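Local coordinates for methyltransferase (Pectobacterium atrosepticum SCRI1043, PDB 2P7I), which probably transfers methyl groups from S-adenosylmethionine to an acceptor that is not established, as expected of a class I, Rossmann-like methyltransferase, at residues G44-L49 with N65-V70; R103-V108 with W130-G135; F138-N143 with C237-L242; G198-A203 with D224-L229. One frame throughout, in Å; residues are numbered along the deposited sequence.

Interaction 1 (G44-L49 with N65-V70); sequences GNLLEL and NDITCV
Leu46 to Leu49 pair in parallel with Ile67 to Val70 as the two strands of a beta-alpha-beta unit of the Rossmann-like methyltransferase fold, joined by helix 55-60. Four backbone hydrogen bonds knit them, beginning with Leu46 N to Asp66 O (3.0 Å) and including a short, nearly straight one from Glu48 N to Thr68 O (2.7 Å, 173° at the hydrogen).

Side chains sort onto two faces. On one, Leu46 and Ile67 lie side by side and touch through CD2 and CG2 at 3.8 Å; both also pack on Leu60 of the connecting helix, where branched apolar residues suit the buried interface. On the other, Leu47 CD1 touches both Thr68 CG2 and Val70 CG2, 3.9 Å from the latter, while Leu49 runs alongside Val70. Thr68 turns its methyl toward Leu47, with CG2 anti to the backbone N, and its OG1 meets a water, 2.7 Å away, that also lies within hydrogen-bonding distance of Leu46 O and Asp66 OD1.

Further out, Asp66 OD2 forms a salt bridge with Arg102, and Asn45 OD1 accepts from Asp105 N. Glu48, extended from an anti first torsion (chi1 180°), has its carboxylate divided between two partners: OE2 bonds to a Tris molecule, probably from the crystallisation liquor, and OE1, which bonds to Thr57 OG1 of helix 55-60, lies 3.8 Å from Cys69 SG.

Interaction 2 (R103-V108 with W130-G135); sequences RYDNIV and WLAEGG
Ile107 points its CD1 methyl into the corner between Trp130 and Leu131, 3.8 Å from Trp130 CB and 3.7 Å from Leu131 CD2, crossing the leucine at a slant. Placing CG1 anti to the carbonyl carbon (chi1 -60°) sends this branch toward the end of the helix, a buried spot suited to a long apolar side chain.

Arg103 lies along the backbone at the surface. Its CB and CD run over Trp130 O and Leu131 O, and the guanidinium presents its edge to Leu131 O; a water bridges them, accepting from Arg103 NE at 3.0 Å and donating to the carbonyl. NH2 bonds to Asp128 O, so the arginine grips the last turn of the helix. Between them the backbone is pinned twice: Tyr104 N donates to Trp130 O at 2.9 Å, and Ala132 N approaches Tyr104 O at 2.8 Å from above the carbonyl plane. The small Ala132 CB fits against that carbonyl.

A type II turn, Gly134 at its positive-phi position, leads on to Gly135. The contact lies in the beta-alpha-beta crossover of strand 104-110, helix 119-130 and strand 135-142, where a parallel bridge of Tyr104 with Leu131 joins the residues following the helix to segment 103-108.

Interaction 3 (F138-N143 with C237-L242); sequences FLVCPN and CASIFL
Asn143 holds CG anti to its own N (chi1 -178°), a setting that carries the amide across to segment 237-242, where ND2 donates to Cys237 O at 2.9 Å. The bond follows a carbonyl lone pair and lies close to the plane of the amide. Ile240 adopts the less usual first torsion that sets CG1 between the backbone N and the carbonyl carbon (chi1 40°); its CG2 then meets Asn143 CG at 3.6 Å, the two side chains crossing at about a right angle. Asparagine suits this buried corner because both ends of its amide find backbone partners: ND2 also bonds to Asp235 O, and OD1 accepts from Asn145 N.

Leu139 and Leu242, like Cys141 and Ile240, exchange paired N-H to O bonds, for example Leu242 N to Leu139 O at 2.9 Å. Beyond the non-hydrogen-bonded pair of Pro142 and Ser239, where proline's missing N-H costs the pairing nothing, Asn143 N donates to Ala238 O. On the face carrying Val140 and Phe241, Val140 CG2 rests 3.7 Å from Phe241 CD1, and the Phe138 ring runs beside that of Phe241; Phe37 of helix 24-37 meets both rings. Ser239 OG bonds to His111.

This antiparallel pairing of strand 135-142 with strand 237-245 is characteristic of class I methyltransferases, whose last strand enters an otherwise parallel sheet between its fifth and sixth strands.

Interaction 4 (G198-A203 with D224-L229); sequences GIFFKA and DGCYQL
Strand 192-201, outermost of the sheet within this chain, docks here on helix 220-230, part of the helical segment inserted before the final strand of the sheet. Phe201 N donates to Cys226 O at 2.9 Å, and although the N-H points almost straight at the oxygen (170°), it arrives from well above the carbonyl plane. That placement is understandable, since a helical carbonyl points roughly along the helix axis and the strand comes in from the side.

Two aromatic rings flank this bond. Phe200 brings its ring against Cys226, CG anti to the backbone N (chi1 -162°), and Cys226 CB stands over one face, 3.8 Å from the ring centroid, in a CH-pi contact. The sulfur sits more obliquely, 4.7 Å from the same centroid, a Cys sulfur-aromatic contact; the small, polarisable cysteine lets strand and helix come close. Phe24 and Trp209 meet the Phe200 ring edge-to-face. Phe201 lies beside Leu229, whose CD2 reaches over its ring face, 4.0 Å from CD2 of the phenylalanine, and Val147 of a third subunit packs on it as well.

A water completes the junction. It donates to Gly198 O and to Tyr227 O, the latter at 2.7 Å, and accepts from Phe200 N at 2.8 Å, so three backbone groups of the strand and helix are satisfied by one molecule. Tyr227 turns its ring nearly parallel to that of Phe32 in helix 24-37. The contact thus joins strand 192-201 of the Rossmann-like fold to helix 220-230, which lies in sequence between the last two strands of the sheet.

In the fold
All four contacts hang on one seven-stranded sheet. Interactions 1 and 2 have centres 10 Å apart and share a seam where strands 46-49 and 104-110 are neighbours: Leu47 O lies 2.8 Å from Val108 N. Strand 104-110 passes the sheet on to interaction 3, with Ile107 O 2.7 Å from Phe138 N. Interaction 3 in turn adjoins interaction 4, 12 Å away between centres, through Ala238 N and Phe200 O at 2.8 Å. Interactions 1 and 4 lie on opposite sides of the chain's centre, their centres about 27 Å apart. The Tris at Glu48, probably from the crystallisation liquor, may mark a pocket, consistent with the S-adenosylmethionine site of related methyltransferases.

Interaction 1 (G44-L49 with N65-V70)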
loop_
_atom_site.group_PDB
_atom_site.type_symbol
_atom_site.label_atom_id
_atom_site.label_comp_id
_atom_site.label_asym_id
_atom_site.label_seq_id
_atom_site.Cartn_x
_atom_site.Cartn_y
_atom_site.Cartn_z
ATOM N N GLY B 44 -2.533 -35.665 -6.554
ATOM C CA GLY B 44 -2.926 -36.176 -7.863
ATOM C C GLY B 44 -1.877 -35.808 -8.861
ATOM O O GLY B 44 -0.720 -35.830 -8.542
ATOM N N ASN B 45 -2.290 -35.413 -10.059
ATOM C CA ASN B 45 -1.347 -35.119 -11.135
ATOM C C ASN B 45 -1.194 -33.610 -11.397
ATOM O O ASN B 45 -1.902 -32.802 -10.832
ATOM C CB ASN B 45 -1.758 -35.857 -12.405
ATOM C CG ASN B 45 -3.101 -35.406 -12.922
ATOM O OD1 ASN B 45 -3.721 -34.499 -12.358
ATOM N ND2 ASN B 45 -3.537 -35.992 -14.022
ATOM N N LEU B 46 -0.260 -33.262 -12.262
ATOM C CA LEU B 46 -0.040 -31.875 -12.608
ATOM C C LEU B 46 0.108 -31.725 -14.103
ATOM O O LEU B 46 0.659 -32.603 -14.772
ATOM C CB LEU B 46 1.202 -31.345 -11.890
ATOM C CG LEU B 46 1.564 -29.870 -12.127
ATOM C CD1 LEU B 46 2.081 -29.210 -10.872
ATOM C CD2 LEU B 46 2.577 -29.777 -13.236
ATOM N N LEU B 47 -0.410 -30.609 -14.620
ATOM C CA LEU B 47 -0.231 -30.196 -15.994
ATOM C C LEU B 47 0.560 -28.879 -16.008
ATOM O O LEU B 47 0.159 -27.913 -15.359
ATOM C CB LEU B 47 -1.593 -30.000 -16.677
ATOM C CG LEU B 47 -1.636 -29.433 -18.103
ATOM C CD1 LEU B 47 -1.026 -30.339 -19.175
ATOM C CD2 LEU B 47 -3.121 -29.086 -18.476
ATOM N N GLU B 48 1.669 -28.844 -16.744
ATOM C CA GLU B 48 2.491 -27.635 -16.899
ATOM C C GLU B 48 2.345 -27.107 -18.320
ATOM O O GLU B 48 2.819 -27.722 -19.288
ATOM C CB GLU B 48 3.961 -27.878 -16.552
ATOM C CG GLU B 48 4.815 -26.620 -16.725
ATOM C CD GLU B 48 6.312 -26.817 -16.506
ATOM O OE1 GLU B 48 6.823 -27.957 -16.559
ATOM O OE2 GLU B 48 6.984 -25.780 -16.331
ATOM N N LEU B 49 1.642 -25.987 -18.440
ATOM C CA LEU B 49 1.388 -25.362 -19.726
ATOM C C LEU B 49 2.509 -24.396 -20.047
ATOM O O LEU B 49 2.759 -23.460 -19.295
ATOM C CB LEU B 49 0.037 -24.640 -19.691
ATOM C CG LEU B 49 -1.160 -25.588 -19.586
ATOM C CD1 LEU B 49 -2.448 -24.829 -19.311
ATOM C CD2 LEU B 49 -1.239 -26.415 -20.873
ATOM N N ASN B 65 5.098 -36.939 -9.204
ATOM C CA ASN B 65 5.637 -37.927 -10.143
ATOM C C ASN B 65 4.902 -37.996 -11.494
ATOM O O ASN B 65 5.405 -38.591 -12.444
ATOM C CB ASN B 65 5.655 -39.330 -9.502
ATOM C CG ASN B 65 4.283 -39.779 -8.978
ATOM O OD1 ASN B 65 3.239 -39.210 -9.318
ATOM N ND2 ASN B 65 4.292 -40.808 -8.140
ATOM N N ASP B 66 3.698 -37.446 -11.571
ATOM C CA ASP B 66 2.907 -37.556 -12.784
ATOM C C ASP B 66 2.643 -36.167 -13.296
ATOM O O ASP B 66 1.716 -35.508 -12.840
ATOM C CB ASP B 66 1.606 -38.290 -12.500
ATOM C CG ASP B 66 0.754 -38.478 -13.732
ATOM O OD1 ASP B 66 1.158 -38.028 -14.840
ATOM O OD2 ASP B 66 -0.332 -39.098 -13.590
ATOM N N ILE B 67 3.490 -35.747 -14.233
ATOM C CA ILE B 67 3.475 -34.404 -14.792
ATOM C C ILE B 67 3.307 -34.514 -16.283
ATOM O O ILE B 67 3.944 -35.330 -16.922
ATOM C CB ILE B 67 4.782 -33.631 -14.523
ATOM C CG1 ILE B 67 4.987 -33.430 -13.014
ATOM C CG2 ILE B 67 4.734 -32.276 -15.206
ATOM C CD1 ILE B 67 6.335 -32.803 -12.629
ATOM N N THR B 68 2.423 -33.686 -16.821
ATOM C CA THR B 68 2.195 -33.607 -18.250
ATOM C C THR B 68 2.618 -32.205 -18.656
ATOM O O THR B 68 2.263 -31.217 -17.991
ATOM C CB THR B 68 0.730 -33.885 -18.592
ATOM O OG1 THR B 68 0.391 -35.206 -18.159
ATOM C CG2 THR B 68 0.449 -33.745 -20.089
ATOM N N CYS B 69 3.407 -32.128 -19.727
ATOM C CA CYS B 69 4.032 -30.886 -20.164
ATOM C C CYS B 69 3.636 -30.590 -21.583
ATOM O O CYS B 69 3.919 -31.398 -22.470
ATOM C CB CYS B 69 5.557 -30.998 -20.134
ATOM S SG CYS B 69 6.340 -31.125 -18.521
ATOM N N VAL B 70 3.029 -29.425 -21.795
ATOM C CA VAL B 70 2.641 -28.962 -23.119
ATOM C C VAL B 70 3.551 -27.813 -23.507
ATOM O O VAL B 70 3.684 -26.828 -22.766
ATOM C CB VAL B 70 1.166 -28.500 -23.181
ATOM C CG1 VAL B 70 0.797 -28.058 -24.589
ATOM C CG2 VAL B 70 0.238 -29.604 -22.741
HETATM O O HOH W 1 1.765 -36.911 -9.453
HETATM O O HOH W 2 -0.124 -35.334 -15.508
#

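Interaction 2 (R103-V108 with W130-G135)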
loop_
_atom_site.group_PDB
_atom_site.type_symbol
_atom_site.label_atom_id
_atom_site.label_comp_id
_atom_site.label_asym_id
_atom_site.label_seq_id
_atom_site.Cartn_x
_atom_site.Cartn_y
_atom_site.Cartn_z
ATOM N N ARG B 103 -8.025 -35.084 -17.323
ATOM C CA ARG B 103 -8.108 -33.831 -16.602
ATOM C C ARG B 103 -7.081 -33.838 -15.460
ATOM O O ARG B 103 -6.565 -34.894 -15.079
ATOM C CB ARG B 103 -9.515 -33.596 -16.074
ATOM C CG ARG B 103 -10.507 -33.234 -17.170
ATOM C CD ARG B 103 -11.855 -32.909 -16.599
ATOM N NE ARG B 103 -12.599 -31.968 -17.458
ATOM C CZ ARG B 103 -13.400 -32.324 -18.465
ATOM N NH1 ARG B 103 -13.569 -33.597 -18.795
ATOM N NH2 ARG B 103 -14.020 -31.402 -19.177
ATOM N N TYR B 104 -6.788 -32.649 -14.923
ATOM C CA TYR B 104 -5.640 -32.463 -14.043
ATOM C C TYR B 104 -5.995 -31.771 -12.728
ATOM O O TYR B 104 -6.817 -30.820 -12.676
ATOM C CB TYR B 104 -4.535 -31.708 -14.779
ATOM C CG TYR B 104 -4.155 -32.443 -16.040
ATOM C CD1 TYR B 104 -4.882 -32.256 -17.205
ATOM C CD2 TYR B 104 -3.131 -33.394 -16.048
ATOM C CE1 TYR B 104 -4.562 -32.942 -18.363
ATOM C CE2 TYR B 104 -2.812 -34.103 -17.207
ATOM C CZ TYR B 104 -3.543 -33.859 -18.365
ATOM O OH TYR B 104 -3.280 -34.540 -19.542
ATOM N N ASP B 105 -5.364 -32.266 -11.670
ATOM C CA ASP B 105 -5.622 -31.784 -10.316
ATOM C C ASP B 105 -4.945 -30.449 -10.035
ATOM O O ASP B 105 -5.429 -29.666 -9.230
ATOM C CB ASP B 105 -5.165 -32.835 -9.312
ATOM C CG ASP B 105 -5.891 -34.145 -9.508
ATOM O OD1 ASP B 105 -7.124 -34.158 -9.289
ATOM O OD2 ASP B 105 -5.231 -35.132 -9.905
ATOM N N ASN B 106 -3.826 -30.218 -10.713
ATOM C CA ASN B 106 -3.018 -29.011 -10.592
ATOM C C ASN B 106 -2.625 -28.584 -12.001
ATOM O O ASN B 106 -2.126 -29.403 -12.783
ATOM C CB ASN B 106 -1.725 -29.284 -9.789
ATOM C CG ASN B 106 -1.994 -29.794 -8.376
ATOM O OD1 ASN B 106 -2.137 -29.005 -7.429
ATOM N ND2 ASN B 106 -2.043 -31.122 -8.226
ATOM N N ILE B 107 -2.844 -27.312 -12.334
ATOM C CA ILE B 107 -2.404 -26.777 -13.638
ATOM C C ILE B 107 -1.526 -25.582 -13.400
ATOM O O ILE B 107 -1.900 -24.697 -12.624
ATOM C CB ILE B 107 -3.600 -26.437 -14.566
ATOM C CG1 ILE B 107 -4.418 -27.721 -14.810
ATOM C CG2 ILE B 107 -3.076 -25.823 -15.891
ATOM C CD1 ILE B 107 -5.677 -27.539 -15.689
ATOM N N VAL B 108 -0.342 -25.574 -14.003
ATOM C CA VAL B 108 0.604 -24.490 -13.792
ATOM C C VAL B 108 0.692 -23.666 -15.062
ATOM O O VAL B 108 0.954 -24.212 -16.134
ATOM C CB VAL B 108 2.011 -25.006 -13.374
ATOM C CG1 VAL B 108 3.050 -23.857 -13.442
ATOM C CG2 VAL B 108 1.962 -25.630 -11.978
ATOM N N TRP B 130 -9.760 -28.855 -19.024
ATOM C CA TRP B 130 -8.580 -29.439 -18.387
ATOM C C TRP B 130 -8.587 -29.549 -16.874
ATOM O O TRP B 130 -8.014 -30.502 -16.366
ATOM C CB TRP B 130 -7.313 -28.732 -18.875
ATOM C CG TRP B 130 -7.096 -28.874 -20.364
ATOM C CD1 TRP B 130 -7.507 -29.882 -21.163
ATOM C CD2 TRP B 130 -6.388 -27.953 -21.198
ATOM N NE1 TRP B 130 -7.092 -29.661 -22.459
ATOM C CE2 TRP B 130 -6.387 -28.486 -22.499
ATOM C CE3 TRP B 130 -5.700 -26.758 -20.954
ATOM C CZ2 TRP B 130 -5.782 -27.836 -23.559
ATOM C CZ3 TRP B 130 -5.080 -26.125 -21.989
ATOM C CH2 TRP B 130 -5.113 -26.673 -23.288
ATOM N N LEU B 131 -9.226 -28.635 -16.146
ATOM C CA LEU B 131 -9.244 -28.766 -14.694
ATOM C C LEU B 131 -10.095 -29.954 -14.261
ATOM O O LEU B 131 -11.239 -30.088 -14.661
ATOM C CB LEU B 131 -9.784 -27.513 -13.994
ATOM C CG LEU B 131 -8.835 -26.351 -13.747
ATOM C CD1 LEU B 131 -9.645 -25.147 -13.240
ATOM C CD2 LEU B 131 -7.733 -26.711 -12.753
ATOM N N ALA B 132 -9.531 -30.808 -13.425
ATOM C CA ALA B 132 -10.316 -31.831 -12.776
ATOM C C ALA B 132 -11.291 -31.192 -11.798
ATOM O O ALA B 132 -11.153 -30.037 -11.419
ATOM C CB ALA B 132 -9.406 -32.836 -12.074
ATOM N N GLU B 133 -12.284 -31.951 -11.365
ATOM C CA GLU B 133 -13.101 -31.486 -10.253
ATOM C C GLU B 133 -12.200 -31.344 -9.033
ATOM O O GLU B 133 -11.405 -32.252 -8.707
ATOM C CB GLU B 133 -14.259 -32.459 -9.975
ATOM C CG GLU B 133 -15.256 -32.596 -11.173
ATOM C CD GLU B 133 -15.927 -31.267 -11.561
ATOM O OE1 GLU B 133 -16.146 -30.434 -10.644
ATOM O OE2 GLU B 133 -16.241 -31.057 -12.765
ATOM N N GLY B 134 -12.292 -30.192 -8.372
ATOM C CA GLY B 134 -11.421 -29.860 -7.246
ATOM C C GLY B 134 -10.045 -29.376 -7.654
ATOM O O GLY B 134 -9.236 -29.038 -6.807
ATOM N N GLY B 135 -9.774 -29.373 -8.955
ATOM C CA GLY B 135 -8.463 -29.010 -9.459
ATOM C C GLY B 135 -8.184 -27.520 -9.315
ATOM O O GLY B 135 -9.098 -26.711 -9.219
HETATM O O HOH W 3 -12.591 -29.044 -16.663
HETATM O O HOH W 4 -8.643 -32.231 -8.104
#

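Interaction 3 (F138-N143 with C237-L242)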
loop_
_atom_site.group_PDB
_atom_site.type_symbol
_atom_site.label_atom_id
_atom_site.label_comp_id
_atom_site.label_asym_id
_atom_site.label_seq_id
_atom_site.Cartn_x
_atom_site.Cartn_y
_atom_site.Cartn_z
ATOM N N PHE B 138 -2.710 -22.583 -11.105
ATOM C CA PHE B 138 -1.674 -21.713 -10.573
ATOM C C PHE B 138 -1.262 -20.750 -11.653
ATOM O O PHE B 138 -0.391 -21.052 -12.498
ATOM C CB PHE B 138 -0.508 -22.539 -10.087
ATOM C CG PHE B 138 -0.876 -23.465 -8.975
ATOM C CD1 PHE B 138 -1.560 -24.650 -9.242
ATOM C CD2 PHE B 138 -0.535 -23.158 -7.658
ATOM C CE1 PHE B 138 -1.949 -25.497 -8.212
ATOM C CE2 PHE B 138 -0.883 -24.000 -6.619
ATOM C CZ PHE B 138 -1.614 -25.169 -6.885
ATOM N N LEU B 139 -1.857 -19.570 -11.592
ATOM C CA LEU B 139 -1.729 -18.550 -12.623
ATOM C C LEU B 139 -0.803 -17.423 -12.186
ATOM O O LEU B 139 -1.116 -16.679 -11.291
ATOM C CB LEU B 139 -3.120 -17.957 -12.976
ATOM C CG LEU B 139 -3.162 -16.839 -14.011
ATOM C CD1 LEU B 139 -2.595 -17.328 -15.373
ATOM C CD2 LEU B 139 -4.626 -16.365 -14.200
ATOM N N VAL B 140 0.348 -17.317 -12.834
ATOM C CA VAL B 140 1.364 -16.334 -12.387
ATOM C C VAL B 140 1.848 -15.548 -13.589
ATOM O O VAL B 140 2.202 -16.120 -14.571
ATOM C CB VAL B 140 2.554 -16.984 -11.643
ATOM C CG1 VAL B 140 3.578 -15.935 -11.227
ATOM C CG2 VAL B 140 2.081 -17.760 -10.413
ATOM N N CYS B 141 1.884 -14.216 -13.464
ATOM C CA CYS B 141 2.403 -13.348 -14.499
ATOM C C CYS B 141 3.294 -12.256 -13.907
ATOM O O CYS B 141 3.129 -11.873 -12.735
ATOM C CB CYS B 141 1.239 -12.655 -15.200
ATOM S SG CYS B 141 0.202 -13.753 -16.191
ATOM N N PRO B 142 4.189 -11.696 -14.723
ATOM C CA PRO B 142 4.953 -10.526 -14.312
ATOM C C PRO B 142 4.009 -9.355 -14.011
ATOM O O PRO B 142 3.019 -9.153 -14.686
ATOM C CB PRO B 142 5.857 -10.240 -15.525
ATOM C CG PRO B 142 5.741 -11.275 -16.364
ATOM C CD PRO B 142 4.552 -12.111 -16.070
ATOM N N ASN B 143 4.276 -8.636 -12.945
ATOM C CA ASN B 143 3.398 -7.592 -12.469
ATOM C C ASN B 143 3.761 -6.213 -12.968
ATOM O O ASN B 143 4.876 -5.720 -12.732
ATOM C CB ASN B 143 3.478 -7.624 -10.956
ATOM C CG ASN B 143 2.601 -6.631 -10.280
ATOM O OD1 ASN B 143 1.586 -6.173 -10.843
ATOM N ND2 ASN B 143 2.929 -6.332 -9.031
ATOM N N CYS B 237 4.745 -6.754 -5.934
ATOM C CA CYS B 237 5.660 -7.874 -6.104
ATOM C C CYS B 237 6.118 -8.005 -7.544
ATOM O O CYS B 237 5.501 -7.432 -8.448
ATOM C CB CYS B 237 4.979 -9.188 -5.647
ATOM S SG CYS B 237 4.751 -9.261 -3.870
ATOM N N ALA B 238 7.178 -8.792 -7.741
ATOM C CA ALA B 238 7.747 -9.108 -9.071
ATOM C C ALA B 238 6.683 -9.755 -9.956
ATOM O O ALA B 238 6.492 -9.365 -11.119
ATOM C CB ALA B 238 8.913 -10.022 -8.912
ATOM N N SER B 239 5.961 -10.718 -9.386
ATOM C CA SER B 239 4.963 -11.499 -10.131
ATOM C C SER B 239 3.737 -11.575 -9.279
ATOM O O SER B 239 3.799 -11.579 -8.076
ATOM C CB SER B 239 5.459 -12.912 -10.449
ATOM O OG SER B 239 6.462 -12.857 -11.450
ATOM N N ILE B 240 2.576 -11.631 -9.916
ATOM C CA ILE B 240 1.347 -11.761 -9.178
ATOM C C ILE B 240 0.779 -13.147 -9.488
ATOM O O ILE B 240 1.070 -13.747 -10.559
ATOM C CB ILE B 240 0.338 -10.649 -9.591
ATOM C CG1 ILE B 240 0.385 -10.414 -11.118
ATOM C CG2 ILE B 240 0.653 -9.334 -8.858
ATOM C CD1 ILE B 240 -0.674 -9.418 -11.619
ATOM N N PHE B 241 -0.040 -13.621 -8.565
ATOM C CA PHE B 241 -0.390 -15.024 -8.457
ATOM C C PHE B 241 -1.852 -15.086 -8.097
ATOM O O PHE B 241 -2.283 -14.597 -7.037
ATOM C CB PHE B 241 0.526 -15.687 -7.388
ATOM C CG PHE B 241 0.112 -17.070 -6.927
ATOM C CD1 PHE B 241 -0.520 -17.983 -7.774
ATOM C CD2 PHE B 241 0.408 -17.477 -5.638
ATOM C CE1 PHE B 241 -0.908 -19.241 -7.294
ATOM C CE2 PHE B 241 0.060 -18.751 -5.180
ATOM C CZ PHE B 241 -0.637 -19.616 -5.988
ATOM N N LEU B 242 -2.631 -15.629 -9.019
ATOM C CA LEU B 242 -3.984 -16.031 -8.758
ATOM C C LEU B 242 -4.137 -17.564 -8.650
ATOM O O LEU B 242 -3.752 -18.296 -9.537
ATOM C CB LEU B 242 -4.940 -15.512 -9.846
ATOM C CG LEU B 242 -5.067 -13.997 -10.098
ATOM C CD1 LEU B 242 -6.272 -13.826 -11.122
ATOM C CD2 LEU B 242 -5.341 -13.250 -8.843
HETATM O O HOH W 5 7.408 -6.774 -13.238
#

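Interaction 4 (G198-A203 with D224-L229)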
loop_
_atom_site.group_PDB
_atom_site.type_symbol
_atom_site.label_atom_id
_atom_site.label_comp_id
_atom_site.label_asym_id
_atom_site.label_seq_id
_atom_site.Cartn_x
_atom_site.Cartn_y
_atom_site.Cartn_z
ATOM N N GLY B 198 1.065 -12.197 -4.187
ATOM C CA GLY B 198 2.201 -11.749 -4.960
ATOM C C GLY B 198 3.452 -12.495 -4.546
ATOM O O GLY B 198 3.553 -13.012 -3.454
ATOM N N ILE B 199 4.385 -12.620 -5.470
ATOM C CA ILE B 199 5.611 -13.344 -5.236
ATOM C C ILE B 199 6.816 -12.416 -5.410
ATOM O O ILE B 199 7.156 -12.001 -6.519
ATOM C CB ILE B 199 5.720 -14.559 -6.168
ATOM C CG1 ILE B 199 4.490 -15.464 -5.988
ATOM C CG2 ILE B 199 7.114 -15.326 -5.921
ATOM C CD1 ILE B 199 4.311 -16.475 -7.132
ATOM N N PHE B 200 7.449 -12.105 -4.268
ATOM C CA PHE B 200 8.743 -11.415 -4.167
ATOM C C PHE B 200 8.647 -9.893 -4.276
ATOM O O PHE B 200 8.411 -9.369 -5.338
ATOM C CB PHE B 200 9.779 -11.916 -5.175
ATOM C CG PHE B 200 11.217 -11.545 -4.826
ATOM C CD1 PHE B 200 11.961 -12.332 -3.992
ATOM C CD2 PHE B 200 11.817 -10.403 -5.345
ATOM C CE1 PHE B 200 13.296 -11.985 -3.676
ATOM C CE2 PHE B 200 13.130 -10.053 -5.008
ATOM C CZ PHE B 200 13.852 -10.827 -4.176
ATOM N N PHE B 201 8.885 -9.211 -3.173
ATOM C CA PHE B 201 8.977 -7.751 -3.171
ATOM C C PHE B 201 10.208 -7.294 -3.942
ATOM O O PHE B 201 11.308 -7.479 -3.488
ATOM C CB PHE B 201 8.986 -7.253 -1.736
ATOM C CG PHE B 201 8.554 -5.804 -1.586
ATOM C CD1 PHE B 201 9.402 -4.781 -2.000
ATOM C CD2 PHE B 201 7.334 -5.479 -1.033
ATOM C CE1 PHE B 201 9.030 -3.462 -1.857
ATOM C CE2 PHE B 201 6.952 -4.166 -0.896
ATOM C CZ PHE B 201 7.798 -3.160 -1.296
ATOM N N LYS B 202 10.001 -6.673 -5.109
ATOM C CA LYS B 202 11.092 -6.491 -6.102
ATOM C C LYS B 202 11.343 -4.999 -6.315
ATOM O O LYS B 202 10.532 -4.327 -6.944
ATOM C CB LYS B 202 10.712 -7.131 -7.447
ATOM C CG LYS B 202 11.838 -7.189 -8.493
ATOM C CD LYS B 202 11.288 -7.584 -9.850
ATOM C CE LYS B 202 12.354 -7.530 -10.907
ATOM N NZ LYS B 202 11.761 -7.843 -12.255
ATOM N N ALA B 203 12.438 -4.489 -5.763
ATOM C CA ALA B 203 12.744 -3.051 -5.833
ATOM C C ALA B 203 13.861 -2.712 -6.825
ATOM O O ALA B 203 14.097 -1.541 -7.120
ATOM C CB ALA B 203 13.090 -2.528 -4.455
ATOM N N ASP B 224 14.747 -14.068 1.220
ATOM C CA ASP B 224 13.635 -14.700 1.903
ATOM C C ASP B 224 12.743 -13.616 2.507
ATOM O O ASP B 224 11.531 -13.673 2.423
ATOM C CB ASP B 224 14.112 -15.639 3.036
ATOM C CG ASP B 224 14.642 -16.979 2.527
ATOM O OD1 ASP B 224 14.271 -17.402 1.406
ATOM O OD2 ASP B 224 15.422 -17.614 3.280
ATOM N N GLY B 225 13.374 -12.585 3.056
ATOM C CA GLY B 225 12.617 -11.441 3.595
ATOM C C GLY B 225 11.754 -10.732 2.548
ATOM O O GLY B 225 10.637 -10.260 2.842
ATOM N N CYS B 226 12.269 -10.634 1.331
ATOM C CA CYS B 226 11.541 -10.028 0.238
ATOM C C CYS B 226 10.362 -10.881 -0.128
ATOM O O CYS B 226 9.337 -10.361 -0.518
ATOM C CB CYS B 226 12.429 -9.864 -0.985
ATOM S SG CYS B 226 13.752 -8.592 -0.797
ATOM N N TYR B 227 10.552 -12.191 -0.138
ATOM C CA TYR B 227 9.423 -13.107 -0.325
ATOM C C TYR B 227 8.348 -12.945 0.766
ATOM O O TYR B 227 7.120 -12.880 0.506
ATOM C CB TYR B 227 9.946 -14.549 -0.379
ATOM C CG TYR B 227 8.841 -15.578 -0.392
ATOM C CD1 TYR B 227 8.104 -15.817 -1.550
ATOM C CD2 TYR B 227 8.508 -16.276 0.751
ATOM C CE1 TYR B 227 7.085 -16.774 -1.582
ATOM C CE2 TYR B 227 7.465 -17.231 0.736
ATOM C CZ TYR B 227 6.749 -17.461 -0.425
ATOM O OH TYR B 227 5.717 -18.388 -0.443
ATOM N N GLN B 228 8.788 -12.934 2.006
ATOM C CA GLN B 228 7.893 -12.828 3.136
ATOM C C GLN B 228 7.130 -11.500 3.093
ATOM O O GLN B 228 5.918 -11.472 3.262
ATOM C CB GLN B 228 8.655 -12.912 4.440
ATOM C CG GLN B 228 9.252 -14.261 4.755
ATOM C CD GLN B 228 10.189 -14.134 5.973
ATOM O OE1 GLN B 228 9.749 -14.172 7.116
ATOM N NE2 GLN B 228 11.423 -13.869 5.718
ATOM N N LEU B 229 7.852 -10.395 2.905
ATOM C CA LEU B 229 7.182 -9.093 2.839
ATOM C C LEU B 229 6.280 -8.930 1.631
ATOM O O LEU B 229 5.262 -8.278 1.735
ATOM C CB LEU B 229 8.190 -7.951 2.867
ATOM C CG LEU B 229 7.575 -6.562 3.115
ATOM C CD1 LEU B 229 7.026 -6.436 4.517
ATOM C CD2 LEU B 229 8.620 -5.485 2.771
HETATM O O HOH W 6 6.065 -12.855 -1.937
#